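Long-range contacts in tyrocidine synthetase 3 (Brevibacillus brevis, PDB 2JGP), which probably forms peptide bonds during assembly of the antibiotic tyrocidine, its peptidyl carrier domain presenting thioester-bound intermediates to the condensation domain that follows it: residues R46-M51 with I59-L64; M125-K130 with Y214-D219; A235-L240 with M442-C447; Q347-V352 with R378-R383; E384-E389 with H511-E516. One frame throughout, in Å; residues are numbered along the deposited sequence.

Contact 1 (R46-M51 with I59-L64)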
# COMPACT_ATOMS: atom_id res chain seq x y z
N ARG A 46 13.46 -28.97 -12.42
CA ARG A 46 12.10 -28.51 -12.69
C ARG A 46 11.79 -27.18 -11.98
O ARG A 46 11.08 -26.34 -12.53
CB ARG A 46 11.07 -29.56 -12.28
CG ARG A 46 11.01 -30.77 -13.19
CD ARG A 46 10.11 -31.83 -12.58
NE ARG A 46 9.74 -32.87 -13.54
CZ ARG A 46 9.13 -34.01 -13.22
NH1 ARG A 46 8.81 -34.29 -11.96
NH2 ARG A 46 8.84 -34.89 -14.17
N VAL A 47 12.30 -27.01 -10.76
CA VAL A 47 12.13 -25.73 -10.04
C VAL A 47 12.82 -24.60 -10.80
O VAL A 47 12.26 -23.52 -10.96
CB VAL A 47 12.68 -25.81 -8.60
CG1 VAL A 47 12.81 -24.40 -7.99
CG2 VAL A 47 11.79 -26.68 -7.73
N LEU A 48 14.04 -24.86 -11.28
CA LEU A 48 14.78 -23.89 -12.07
C LEU A 48 14.00 -23.51 -13.34
O LEU A 48 13.90 -22.33 -13.69
CB LEU A 48 16.15 -24.44 -12.46
CG LEU A 48 17.07 -24.88 -11.31
CD1 LEU A 48 18.41 -25.32 -11.87
CD2 LEU A 48 17.26 -23.77 -10.29
N SER A 49 13.47 -24.53 -14.01
CA SER A 49 12.68 -24.33 -15.22
C SER A 49 11.42 -23.51 -14.94
O SER A 49 11.11 -22.59 -15.70
CB SER A 49 12.28 -25.68 -15.83
OG SER A 49 13.41 -26.36 -16.33
N SER A 50 10.72 -23.84 -13.86
CA SER A 50 9.48 -23.13 -13.50
C SER A 50 9.70 -21.66 -13.17
O SER A 50 8.89 -20.82 -13.55
CB SER A 50 8.78 -23.81 -12.32
OG SER A 50 8.31 -25.09 -12.68
N MET A 51 10.79 -21.37 -12.46
CA MET A 51 11.12 -19.98 -12.12
C MET A 51 11.52 -19.19 -13.36
O MET A 51 11.23 -18.00 -13.46
CB MET A 51 12.23 -19.92 -11.07
CG MET A 51 11.82 -20.46 -9.71
SD MET A 51 10.50 -19.51 -8.93
CE MET A 51 11.36 -17.98 -8.54
N ILE A 59 18.07 -19.27 -12.08
CA ILE A 59 18.75 -19.70 -10.86
C ILE A 59 19.68 -20.84 -11.24
O ILE A 59 19.20 -21.88 -11.70
CB ILE A 59 17.75 -20.20 -9.81
CG1 ILE A 59 16.75 -19.10 -9.42
CG2 ILE A 59 18.48 -20.71 -8.57
CD1 ILE A 59 15.58 -19.63 -8.60
N PRO A 60 21.00 -20.66 -11.08
CA PRO A 60 21.90 -21.77 -11.40
C PRO A 60 21.60 -22.96 -10.50
O PRO A 60 21.25 -22.78 -9.34
CB PRO A 60 23.29 -21.20 -11.09
CG PRO A 60 23.12 -19.72 -11.08
CD PRO A 60 21.74 -19.49 -10.58
N LEU A 61 21.74 -24.18 -11.04
CA LEU A 61 21.47 -25.37 -10.24
C LEU A 61 22.39 -25.41 -9.02
O LEU A 61 21.96 -25.78 -7.93
CB LEU A 61 21.64 -26.64 -11.08
CG LEU A 61 21.24 -27.96 -10.43
CD1 LEU A 61 19.78 -27.92 -9.97
CD2 LEU A 61 21.49 -29.12 -11.38
N ARG A 62 23.65 -25.02 -9.21
CA ARG A 62 24.62 -24.93 -8.12
C ARG A 62 24.14 -24.11 -6.93
O ARG A 62 24.46 -24.43 -5.78
CB ARG A 62 25.97 -24.36 -8.60
CG ARG A 62 25.89 -23.26 -9.65
CD ARG A 62 25.87 -23.82 -11.09
NE ARG A 62 26.96 -23.30 -11.91
CZ ARG A 62 27.46 -23.90 -12.99
NH1 ARG A 62 26.97 -25.06 -13.43
NH2 ARG A 62 28.47 -23.33 -13.65
N ILE A 63 23.40 -23.04 -7.20
CA ILE A 63 22.88 -22.17 -6.14
C ILE A 63 21.74 -22.84 -5.35
O ILE A 63 21.66 -22.68 -4.13
CB ILE A 63 22.41 -20.82 -6.72
CG1 ILE A 63 23.60 -20.05 -7.29
CG2 ILE A 63 21.71 -20.00 -5.65
CD1 ILE A 63 24.66 -19.69 -6.26
N LEU A 64 20.87 -23.58 -6.03
CA LEU A 64 19.82 -24.33 -5.34
C LEU A 64 20.43 -25.36 -4.39
O LEU A 64 19.95 -25.55 -3.27
CB LEU A 64 18.88 -25.01 -6.34
CG LEU A 64 17.72 -25.84 -5.77
CD1 LEU A 64 16.98 -25.12 -4.65
CD2 LEU A 64 16.75 -26.22 -6.89
O HOH W 1 15.55 -20.38 -12.62
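The flat group that Leu48 meets is the peptide unit joining Ile59 to Pro60. CD2 of Leu48 approaches obliquely from off its plane, 3.1 Å from Ile59 O. The two methyls part here: CD2 also packs 3.6 Å from Ile59 CB, while CD1 presses on Leu61, 3.5 Å from both its CA and its CD1, a tight fit. Leu48 CG stands anti to the carbonyl carbon (chi1 -57°), which swings both methyls across to this turn. These segments belong to the four-helix peptidyl carrier domain, where Pro60 is the N-cap of the short helix 61-66 set against helix 41-55. Helix 10-23 touches Val47 and Met51, and Leu73 of helix 70-79 covers Ile59 and Leu64. Met51 CG touches Ile59 CD1 at 4.0 Å. No direct hydrogen bond crosses; a water donates to Leu48 O and accepts from Ile59 N, both at 2.8 Å.

Contact 2 (M125-K130 with Y214-D219)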
# COMPACT_ATOMS: atom_id res chain seq x y z
N MET A 125 1.34 20.29 11.62
CA MET A 125 1.97 19.81 12.84
C MET A 125 2.06 20.97 13.81
O MET A 125 2.54 22.04 13.44
CB MET A 125 3.37 19.28 12.52
CG MET A 125 4.10 18.70 13.71
SD MET A 125 5.47 17.65 13.17
CE MET A 125 6.40 18.80 12.17
N LEU A 126 1.59 20.75 15.04
CA LEU A 126 1.75 21.73 16.11
C LEU A 126 3.13 21.53 16.75
O LEU A 126 3.44 20.44 17.25
CB LEU A 126 0.66 21.57 17.18
CG LEU A 126 0.77 22.49 18.40
CD1 LEU A 126 0.66 23.96 17.98
CD2 LEU A 126 -0.28 22.15 19.44
N ILE A 127 3.94 22.59 16.73
CA ILE A 127 5.26 22.57 17.33
C ILE A 127 5.28 23.51 18.53
O ILE A 127 5.10 24.72 18.37
CB ILE A 127 6.35 23.01 16.33
CG1 ILE A 127 6.35 22.10 15.09
CG2 ILE A 127 7.73 22.99 17.00
CD1 ILE A 127 7.38 22.48 14.05
N GLU A 128 5.50 22.94 19.71
CA GLU A 128 5.55 23.71 20.95
C GLU A 128 6.97 23.65 21.52
O GLU A 128 7.43 22.60 21.95
CB GLU A 128 4.54 23.16 21.95
CG GLU A 128 3.10 23.55 21.63
CD GLU A 128 2.07 22.63 22.25
OE1 GLU A 128 2.10 21.41 21.94
OE2 GLU A 128 1.23 23.11 23.03
N GLY A 129 7.64 24.80 21.51
CA GLY A 129 9.03 24.90 21.93
C GLY A 129 9.72 26.07 21.25
O GLY A 129 9.06 26.91 20.63
N LYS A 130 11.04 26.12 21.34
CA LYS A 130 11.81 27.28 20.88
C LYS A 130 11.68 27.49 19.37
O LYS A 130 11.17 28.52 18.93
CB LYS A 130 13.28 27.16 21.29
CG LYS A 130 13.51 27.01 22.80
CD LYS A 130 12.92 28.16 23.62
CE LYS A 130 13.62 29.49 23.35
NZ LYS A 130 13.18 30.55 24.31
N TYR A 214 4.04 27.07 17.18
CA TYR A 214 4.06 27.17 15.72
C TYR A 214 3.21 26.07 15.10
O TYR A 214 3.06 24.99 15.67
CB TYR A 214 5.49 27.04 15.19
CG TYR A 214 6.48 28.03 15.76
CD1 TYR A 214 7.17 27.75 16.94
CD2 TYR A 214 6.76 29.22 15.11
CE1 TYR A 214 8.09 28.65 17.46
CE2 TYR A 214 7.68 30.12 15.61
CZ TYR A 214 8.35 29.83 16.79
OH TYR A 214 9.26 30.73 17.30
N VAL A 215 2.65 26.36 13.92
CA VAL A 215 2.04 25.32 13.09
C VAL A 215 2.84 25.21 11.80
O VAL A 215 3.00 26.19 11.09
CB VAL A 215 0.57 25.63 12.76
CG1 VAL A 215 0.01 24.58 11.79
CG2 VAL A 215 -0.26 25.68 14.03
N LEU A 216 3.35 24.01 11.53
CA LEU A 216 4.08 23.75 10.29
C LEU A 216 3.13 23.15 9.28
O LEU A 216 2.63 22.04 9.46
CB LEU A 216 5.25 22.79 10.54
CG LEU A 216 6.19 22.53 9.36
CD1 LEU A 216 6.93 23.82 8.97
CD2 LEU A 216 7.18 21.43 9.72
N PHE A 217 2.87 23.89 8.21
CA PHE A 217 2.04 23.40 7.11
C PHE A 217 2.94 22.93 5.97
O PHE A 217 3.78 23.69 5.50
CB PHE A 217 1.10 24.49 6.62
CG PHE A 217 0.40 24.14 5.34
CD1 PHE A 217 -0.80 23.44 5.36
CD2 PHE A 217 0.94 24.51 4.11
CE1 PHE A 217 -1.45 23.10 4.17
CE2 PHE A 217 0.30 24.17 2.92
CZ PHE A 217 -0.90 23.46 2.95
N THR A 218 2.74 21.69 5.53
CA THR A 218 3.51 21.13 4.42
C THR A 218 2.54 20.53 3.41
O THR A 218 1.54 19.92 3.78
CB THR A 218 4.49 20.05 4.91
OG1 THR A 218 5.37 20.61 5.91
CG2 THR A 218 5.33 19.51 3.75
N ASP A 219 2.82 20.73 2.13
CA ASP A 219 2.00 20.14 1.07
C ASP A 219 2.92 19.71 -0.06
O ASP A 219 3.97 20.32 -0.28
CB ASP A 219 0.96 21.14 0.57
CG ASP A 219 -0.17 20.48 -0.22
OD1 ASP A 219 -0.14 19.25 -0.45
OD2 ASP A 219 -1.12 21.21 -0.58
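Met125 and Leu216 run alongside each other in the same direction, on one face of an antiparallel strand pair, with Met125 CE 3.7 Å from Leu216 CD2. The pair is part of the five-stranded mixed sheet of the condensation domain; strand 213-220 leads into the HHxxxDG motif characteristic of that family. The methionine chain runs out anti to its nitrogen and bends at chi3 (57°), which turns CE toward the leucine. On the same face Ile127 slants across Leu216, its CD1 4.1 Å from Leu216 CB. Val136 of helix 133-146 and Val204 of the neighbouring strand 202-210 also cover Leu216. Leu126 and Val215 form a non-hydrogen-bonded pair whose side chains project from the other face, where Leu126 CD1 comes 3.5 Å from Tyr214 O. The hydrogen-bonded pairs on either side of it, Met125 with Leu216 and Ile127 with Tyr214, each make two backbone bonds; Ile127 N to Tyr214 O is nearly straight, 2.8 Å and 174° at the hydrogen. Past the last pair the Tyr214 ring takes Gly129 O in plane at its edge, 3.7 Å from CE1, and Tyr214 OH donates a weak hydrogen bond to Lys130 O at 3.3 Å.

Contact 3 (A235-L240 with M442-C447)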
# COMPACT_ATOMS: atom_id res chain seq x y z
N ALA A 235 10.44 12.03 9.40
CA ALA A 235 11.51 11.47 10.21
C ALA A 235 12.84 12.13 9.88
O ALA A 235 13.59 12.51 10.77
CB ALA A 235 11.61 9.96 10.01
N GLU A 236 13.11 12.28 8.59
CA GLU A 236 14.39 12.83 8.13
C GLU A 236 14.49 14.34 8.35
O GLU A 236 15.58 14.86 8.57
CB GLU A 236 14.64 12.47 6.67
CG GLU A 236 14.83 10.98 6.47
CD GLU A 236 15.33 10.62 5.09
OE1 GLU A 236 15.38 11.52 4.23
OE2 GLU A 236 15.67 9.44 4.87
N TRP A 237 13.35 15.03 8.29
CA TRP A 237 13.32 16.46 8.60
C TRP A 237 13.74 16.68 10.06
O TRP A 237 14.58 17.54 10.35
CB TRP A 237 11.92 17.04 8.36
CG TRP A 237 11.85 18.49 8.70
CD1 TRP A 237 12.22 19.53 7.90
CD2 TRP A 237 11.44 19.07 9.94
NE1 TRP A 237 12.05 20.72 8.56
CE2 TRP A 237 11.57 20.47 9.82
CE3 TRP A 237 10.96 18.54 11.15
CZ2 TRP A 237 11.24 21.34 10.85
CZ3 TRP A 237 10.63 19.42 12.18
CH2 TRP A 237 10.78 20.80 12.02
N VAL A 238 13.16 15.89 10.96
CA VAL A 238 13.50 15.93 12.39
C VAL A 238 14.99 15.65 12.63
O VAL A 238 15.64 16.35 13.42
CB VAL A 238 12.65 14.90 13.19
CG1 VAL A 238 13.20 14.70 14.60
CG2 VAL A 238 11.19 15.34 13.24
N GLN A 239 15.51 14.64 11.95
CA GLN A 239 16.94 14.29 12.04
C GLN A 239 17.83 15.41 11.50
O GLN A 239 18.81 15.80 12.14
CB GLN A 239 17.22 12.98 11.30
CG GLN A 239 16.73 11.74 12.02
CD GLN A 239 16.84 10.49 11.16
OE1 GLN A 239 16.06 10.30 10.22
NE2 GLN A 239 17.79 9.62 11.49
N LEU A 240 17.49 15.92 10.31
CA LEU A 240 18.26 17.00 9.68
C LEU A 240 18.25 18.29 10.50
O LEU A 240 19.28 18.97 10.59
CB LEU A 240 17.75 17.28 8.26
CG LEU A 240 18.08 16.21 7.22
CD1 LEU A 240 17.24 16.40 5.96
CD2 LEU A 240 19.58 16.19 6.90
N MET A 442 6.93 12.61 18.52
CA MET A 442 8.28 12.06 18.33
C MET A 442 9.39 12.96 18.88
O MET A 442 10.52 12.50 19.06
CB MET A 442 8.52 11.72 16.85
CG MET A 442 8.63 12.92 15.91
SD MET A 442 8.64 12.40 14.18
CE MET A 442 6.96 11.81 13.99
N THR A 443 9.06 14.23 19.12
CA THR A 443 9.91 15.16 19.89
C THR A 443 11.20 15.63 19.21
O THR A 443 11.77 14.96 18.36
CB THR A 443 10.27 14.60 21.30
OG1 THR A 443 11.24 13.56 21.19
CG2 THR A 443 9.03 14.08 22.02
N LEU A 444 11.63 16.82 19.64
CA LEU A 444 12.89 17.43 19.23
C LEU A 444 13.67 17.82 20.49
O LEU A 444 13.12 17.77 21.59
CB LEU A 444 12.62 18.67 18.36
CG LEU A 444 12.75 18.48 16.85
CD1 LEU A 444 11.78 17.43 16.35
CD2 LEU A 444 12.53 19.81 16.13
N PRO A 445 14.96 18.20 20.34
CA PRO A 445 15.73 18.62 21.52
C PRO A 445 15.06 19.70 22.38
O PRO A 445 15.03 19.57 23.60
CB PRO A 445 17.04 19.17 20.90
CG PRO A 445 16.79 19.28 19.43
CD PRO A 445 15.77 18.24 19.12
N GLU A 446 14.53 20.74 21.74
CA GLU A 446 13.93 21.88 22.44
C GLU A 446 12.43 22.04 22.17
O GLU A 446 11.83 23.03 22.60
CB GLU A 446 14.66 23.17 22.05
CG GLU A 446 16.16 23.19 22.38
CD GLU A 446 16.46 23.59 23.82
OE1 GLU A 446 15.53 23.62 24.66
OE2 GLU A 446 17.64 23.88 24.12
N CYS A 447 11.83 21.08 21.47
CA CYS A 447 10.42 21.19 21.06
C CYS A 447 9.65 19.88 21.20
O CYS A 447 10.24 18.81 21.38
CB CYS A 447 10.34 21.66 19.61
SG CYS A 447 10.91 23.34 19.33
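Helix 227-241 of the condensation domain meets, through Val238, the loop that leads into edge strand 447-451 of the five-stranded sheet; Leu444 and Met442 are the loop's main contributors. Leu444 CD1 sits against the fork of the valine, 3.5 Å from Val238 CG1 and 3.8 Å from Val238 CG2. Met442 reaches the second branch from another direction: with its CG between the backbone N and the carbonyl carbon (chi1 69°), the chain carries SD to 4.0 Å from Val238 CG2. This loop probably corresponds to the latch of related condensation domains, a crossover from the C-terminal lobe to the N-terminal one. Leu449 on the strand beyond it packs on Val238, Met442 and Leu444 alike. The second methyl of the leucine, CD2, comes obliquely within 4.4 Å of Trp237 CZ3. The indole stands out from the helix and packs on Phe140 and Ala139 of helix 133-146. A backbone bond from Leu444 N to Cys447 O, 3.0 Å, closes the turn in the loop.

Contact 4 (Q347-V352 with R378-R383)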
# COMPACT_ATOMS: atom_id res chain seq x y z
N GLN A 347 -24.08 -12.07 -0.90
CA GLN A 347 -23.27 -12.51 -2.04
C GLN A 347 -22.15 -13.44 -1.56
O GLN A 347 -21.74 -13.38 -0.40
CB GLN A 347 -22.66 -11.31 -2.75
CG GLN A 347 -23.66 -10.45 -3.50
CD GLN A 347 -23.03 -9.24 -4.14
OE1 GLN A 347 -22.28 -8.51 -3.50
NE2 GLN A 347 -23.33 -9.02 -5.41
N GLU A 348 -21.67 -14.29 -2.46
CA GLU A 348 -20.64 -15.28 -2.13
C GLU A 348 -19.42 -15.17 -3.05
O GLU A 348 -18.65 -16.10 -3.18
CB GLU A 348 -21.25 -16.68 -2.22
CG GLU A 348 -22.51 -16.85 -1.38
CD GLU A 348 -22.90 -18.29 -1.19
OE1 GLU A 348 -23.36 -18.65 -0.09
OE2 GLU A 348 -22.73 -19.08 -2.14
N ASP A 349 -19.26 -14.00 -3.67
CA ASP A 349 -18.16 -13.73 -4.59
C ASP A 349 -17.93 -12.22 -4.50
O ASP A 349 -18.78 -11.43 -4.92
CB ASP A 349 -18.55 -14.15 -6.01
CG ASP A 349 -17.40 -14.06 -6.99
OD1 ASP A 349 -16.30 -13.57 -6.64
OD2 ASP A 349 -17.62 -14.48 -8.15
N ILE A 350 -16.79 -11.85 -3.93
CA ILE A 350 -16.54 -10.49 -3.48
C ILE A 350 -15.12 -10.05 -3.77
O ILE A 350 -14.17 -10.80 -3.54
CB ILE A 350 -16.78 -10.37 -1.95
CG1 ILE A 350 -18.21 -10.82 -1.61
CG2 ILE A 350 -16.52 -8.93 -1.47
CD1 ILE A 350 -18.65 -10.50 -0.22
N ILE A 351 -14.98 -8.81 -4.25
CA ILE A 351 -13.67 -8.21 -4.52
C ILE A 351 -13.44 -7.06 -3.55
O ILE A 351 -14.30 -6.19 -3.40
CB ILE A 351 -13.56 -7.70 -5.98
CG1 ILE A 351 -13.96 -8.81 -6.96
CG2 ILE A 351 -12.14 -7.21 -6.27
CD1 ILE A 351 -14.16 -8.34 -8.37
N VAL A 352 -12.29 -7.08 -2.87
CA VAL A 352 -11.91 -6.04 -1.91
C VAL A 352 -10.57 -5.47 -2.32
O VAL A 352 -9.62 -6.21 -2.52
CB VAL A 352 -11.79 -6.61 -0.49
CG1 VAL A 352 -11.21 -5.56 0.47
CG2 VAL A 352 -13.15 -7.14 0.01
N ARG A 378 -9.94 -10.93 -4.82
CA ARG A 378 -11.20 -11.63 -5.04
C ARG A 378 -11.27 -12.91 -4.21
O ARG A 378 -10.35 -13.73 -4.25
CB ARG A 378 -11.38 -11.98 -6.52
CG ARG A 378 -12.70 -12.68 -6.86
CD ARG A 378 -12.78 -12.95 -8.34
NE ARG A 378 -14.06 -13.53 -8.74
CZ ARG A 378 -14.51 -13.57 -9.99
NH1 ARG A 378 -13.79 -13.08 -10.99
NH2 ARG A 378 -15.69 -14.11 -10.25
N ASN A 379 -12.37 -13.08 -3.49
CA ASN A 379 -12.60 -14.27 -2.68
C ASN A 379 -14.05 -14.69 -2.76
O ASN A 379 -14.91 -13.90 -3.16
CB ASN A 379 -12.19 -14.02 -1.23
CG ASN A 379 -10.69 -14.06 -1.04
OD1 ASN A 379 -10.04 -13.02 -0.88
ND2 ASN A 379 -10.13 -15.26 -1.09
N LYS A 380 -14.31 -15.94 -2.38
CA LYS A 380 -15.62 -16.54 -2.55
C LYS A 380 -16.14 -17.10 -1.23
O LYS A 380 -16.08 -18.32 -0.99
CB LYS A 380 -15.55 -17.62 -3.63
CG LYS A 380 -15.23 -17.02 -5.00
CD LYS A 380 -15.24 -18.04 -6.11
CE LYS A 380 -14.72 -17.44 -7.40
NZ LYS A 380 -14.58 -18.47 -8.47
N PRO A 381 -16.63 -16.21 -0.35
CA PRO A 381 -17.19 -16.62 0.94
C PRO A 381 -18.55 -17.31 0.77
O PRO A 381 -19.60 -16.70 0.98
CB PRO A 381 -17.30 -15.30 1.71
CG PRO A 381 -17.47 -14.27 0.66
CD PRO A 381 -16.67 -14.74 -0.52
N GLN A 382 -18.50 -18.58 0.39
CA GLN A 382 -19.69 -19.40 0.21
C GLN A 382 -20.18 -19.95 1.56
O GLN A 382 -19.39 -20.31 2.42
CB GLN A 382 -19.40 -20.54 -0.77
CG GLN A 382 -19.04 -20.05 -2.18
CD GLN A 382 -18.43 -21.14 -3.06
OE1 GLN A 382 -18.40 -22.31 -2.70
NE2 GLN A 382 -17.92 -20.74 -4.22
N ARG A 383 -21.50 -20.01 1.71
CA ARG A 383 -22.15 -20.39 2.97
C ARG A 383 -21.71 -21.76 3.51
O ARG A 383 -21.66 -21.95 4.73
CB ARG A 383 -23.68 -20.39 2.79
CG ARG A 383 -24.22 -21.57 1.99
CD ARG A 383 -25.56 -21.28 1.33
NE ARG A 383 -25.41 -20.62 0.03
CZ ARG A 383 -26.42 -20.19 -0.72
NH1 ARG A 383 -27.68 -20.34 -0.33
NH2 ARG A 383 -26.16 -19.60 -1.88
O HOH W 2 -19.05 -17.89 -5.08
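Asp349 with Arg378 and Glu348 with Arg383 form the two ionic pairs, each built in its own way. Arg378 presents NE and NH2 along one side to Asp349: NE donates to OD1 of Asp349 at 3.1 Å and NH2 to its OD2 at 2.9 Å, each oxygen using its syn lone pair, with carboxylate and guanidinium planes 24° apart. The arginine chain is extended from CG to NE, which brings the group alongside the aspartate; NH1 of Arg378 forms a second salt bridge, to Asp282. Glu348 meets Arg383 with the planes at 90°. Its OE1 accepts from Arg383 N at 2.9 Å, from above the carboxylate plane, and weakly from Arg383 NE at 2.8 Å, although that bond is bent to 124°. The backbones form the open end of a two-stranded antiparallel sheet in the condensation domain, strands 350-356 and 373-379, which a long connection joins; Ile350 and Asn379 are a hydrogen-bonded pair. Ile350 N to Asn379 O and the return bond from Asn379 N to Ile350 O are both 2.9 Å. Beyond them the chain makes an inverse gamma turn centred on Pro381, and a water donates to Glu348 O while accepting from Gln382 NE2. Among apolar contacts, Ile350 CD1 touches Pro381 CG at 4.0 Å, the two crossing at about a right angle; helix 329-345 packs on both residues.

Contact 5 (E384-E389 with H511-E516)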
# COMPACT_ATOMS: atom_id res chain seq x y z
N GLU A 384 -21.41 -22.69 2.61
CA GLU A 384 -21.09 -24.07 2.98
C GLU A 384 -19.64 -24.25 3.42
O GLU A 384 -19.30 -25.25 4.04
CB GLU A 384 -21.40 -25.02 1.81
CG GLU A 384 -22.86 -24.95 1.35
CD GLU A 384 -23.17 -25.89 0.18
OE1 GLU A 384 -23.01 -27.12 0.34
OE2 GLU A 384 -23.60 -25.38 -0.88
N LYS A 385 -18.78 -23.28 3.10
CA LYS A 385 -17.37 -23.37 3.47
C LYS A 385 -17.18 -23.16 4.97
O LYS A 385 -17.91 -22.39 5.59
CB LYS A 385 -16.55 -22.32 2.71
CG LYS A 385 -16.39 -22.63 1.24
CD LYS A 385 -15.61 -21.56 0.52
CE LYS A 385 -15.46 -21.90 -0.95
NZ LYS A 385 -14.91 -20.77 -1.74
N THR A 386 -16.20 -23.85 5.55
CA THR A 386 -15.79 -23.57 6.92
C THR A 386 -14.96 -22.30 6.88
O THR A 386 -14.33 -22.01 5.86
CB THR A 386 -14.95 -24.72 7.53
OG1 THR A 386 -13.72 -24.84 6.82
CG2 THR A 386 -15.71 -26.05 7.45
N PHE A 387 -14.97 -21.52 7.96
CA PHE A 387 -14.13 -20.32 7.98
C PHE A 387 -12.67 -20.73 7.80
O PHE A 387 -11.92 -20.04 7.12
CB PHE A 387 -14.29 -19.51 9.26
CG PHE A 387 -13.40 -18.29 9.30
CD1 PHE A 387 -13.74 -17.15 8.60
CD2 PHE A 387 -12.21 -18.31 10.02
CE1 PHE A 387 -12.92 -16.03 8.62
CE2 PHE A 387 -11.38 -17.19 10.04
CZ PHE A 387 -11.73 -16.05 9.34
N SER A 388 -12.29 -21.85 8.40
CA SER A 388 -10.92 -22.34 8.30
C SER A 388 -10.48 -22.53 6.84
O SER A 388 -9.42 -22.05 6.44
CB SER A 388 -10.76 -23.66 9.07
OG SER A 388 -9.42 -24.11 9.02
N GLU A 389 -11.31 -23.19 6.04
CA GLU A 389 -10.96 -23.43 4.64
C GLU A 389 -11.05 -22.14 3.80
O GLU A 389 -10.24 -21.93 2.90
CB GLU A 389 -11.79 -24.55 4.02
CG GLU A 389 -13.20 -24.17 3.61
CD GLU A 389 -13.97 -25.35 3.06
OE1 GLU A 389 -15.01 -25.71 3.65
OE2 GLU A 389 -13.52 -25.92 2.05
N HIS A 511 -13.64 -23.49 12.67
CA HIS A 511 -14.20 -24.45 11.72
C HIS A 511 -15.70 -24.27 11.51
O HIS A 511 -16.32 -25.02 10.75
CB HIS A 511 -13.85 -25.86 12.16
CG HIS A 511 -12.38 -26.07 12.31
ND1 HIS A 511 -11.55 -26.26 11.23
CD2 HIS A 511 -11.58 -26.05 13.40
CE1 HIS A 511 -10.30 -26.39 11.65
NE2 HIS A 511 -10.30 -26.27 12.96
N ILE A 512 -16.28 -23.27 12.18
CA ILE A 512 -17.68 -22.91 11.95
C ILE A 512 -17.90 -22.62 10.47
O ILE A 512 -17.04 -22.03 9.82
CB ILE A 512 -18.09 -21.68 12.78
CG1 ILE A 512 -19.60 -21.46 12.71
CG2 ILE A 512 -17.33 -20.43 12.32
CD1 ILE A 512 -20.11 -20.42 13.70
N ARG A 513 -19.04 -23.05 9.94
CA ARG A 513 -19.35 -22.79 8.54
C ARG A 513 -19.89 -21.38 8.40
O ARG A 513 -20.59 -20.87 9.28
CB ARG A 513 -20.30 -23.86 7.99
CG ARG A 513 -19.65 -25.25 7.99
CD ARG A 513 -20.45 -26.28 7.21
NE ARG A 513 -19.86 -27.62 7.30
CZ ARG A 513 -18.81 -28.05 6.59
NH1 ARG A 513 -18.21 -27.26 5.72
NH2 ARG A 513 -18.36 -29.28 6.76
N LEU A 514 -19.55 -20.72 7.29
CA LEU A 514 -19.87 -19.31 7.12
C LEU A 514 -21.36 -19.01 7.34
O LEU A 514 -21.71 -18.02 7.99
CB LEU A 514 -19.44 -18.81 5.74
CG LEU A 514 -17.94 -18.86 5.40
CD1 LEU A 514 -17.64 -17.93 4.23
CD2 LEU A 514 -17.06 -18.51 6.60
N GLY A 515 -22.23 -19.87 6.81
CA GLY A 515 -23.67 -19.71 6.98
C GLY A 515 -24.16 -19.84 8.42
O GLY A 515 -25.19 -19.28 8.77
N GLU A 516 -23.41 -20.58 9.24
CA GLU A 516 -23.77 -20.78 10.65
C GLU A 516 -23.28 -19.65 11.55
O GLU A 516 -23.67 -19.58 12.72
CB GLU A 516 -23.23 -22.13 11.16
CG GLU A 516 -24.22 -23.28 11.04
CD GLU A 516 -24.58 -23.61 9.60
OE1 GLU A 516 -23.71 -24.12 8.87
OE2 GLU A 516 -25.75 -23.37 9.21
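Thr386 lays its methyl over one face of the Arg513 guanidinium, CG2 3.3 Å from NH1 of Arg513. That same NH1 donates to Glu384 O at 2.8 Å, tilted 26° from the guanidinium plane, so carbonyl and methyl together limit the group's rotation. Glu389 OE1 lies farther off, beyond salt-bridge range, and may add a weak attraction. Thr386 is the N-cap of helix 387-403 and forms a capping box with Glu389: its OG1, between backbone N and carbonyl carbon (chi1 65°), accepts from Glu389 N at 3.0 Å, and Thr386 N donates to Glu389 OE1 at 2.9 Å, on its anti lone pair. Segment 511-516, near the C terminus, joins the start of this condensation-domain helix by a short backbone bridge, with Leu514 N bound to Lys385 O at 2.9 Å and Phe387 N to Ile512 O at 2.8 Å. Leu514 CD2 reaches the edge of the Phe387 ring, while helix 329-345 covers the phenyl ring. Toward the surface, Ser388 CB packs obliquely on the His511 imidazole, 3.5 Å from ND1.

How the contacts relate
From the N terminus, contact 1 closes a loop of seven residues inside the carrier domain, far from the rest: about 36 Å or more, centre to centre, from the other four. In the condensation domain contact 2 closes next and joins two inner strands of the five-stranded sheet. Contact 3 then spans some 200 residues, bringing the loop before strand 447-451 back to helix 227-241; Cys447 packs against Gly129 and Lys130, so contacts 2 and 3 touch. Contact 4, at the open end of a two-stranded sheet, nests within that long loop. Contact 5 crosses contact 3, tying helix 387-403 to the region near the C terminus. It abuts contact 4 through Leu514 on Pro381 and a probable hydrogen bond between Arg383 O and Gly515 N.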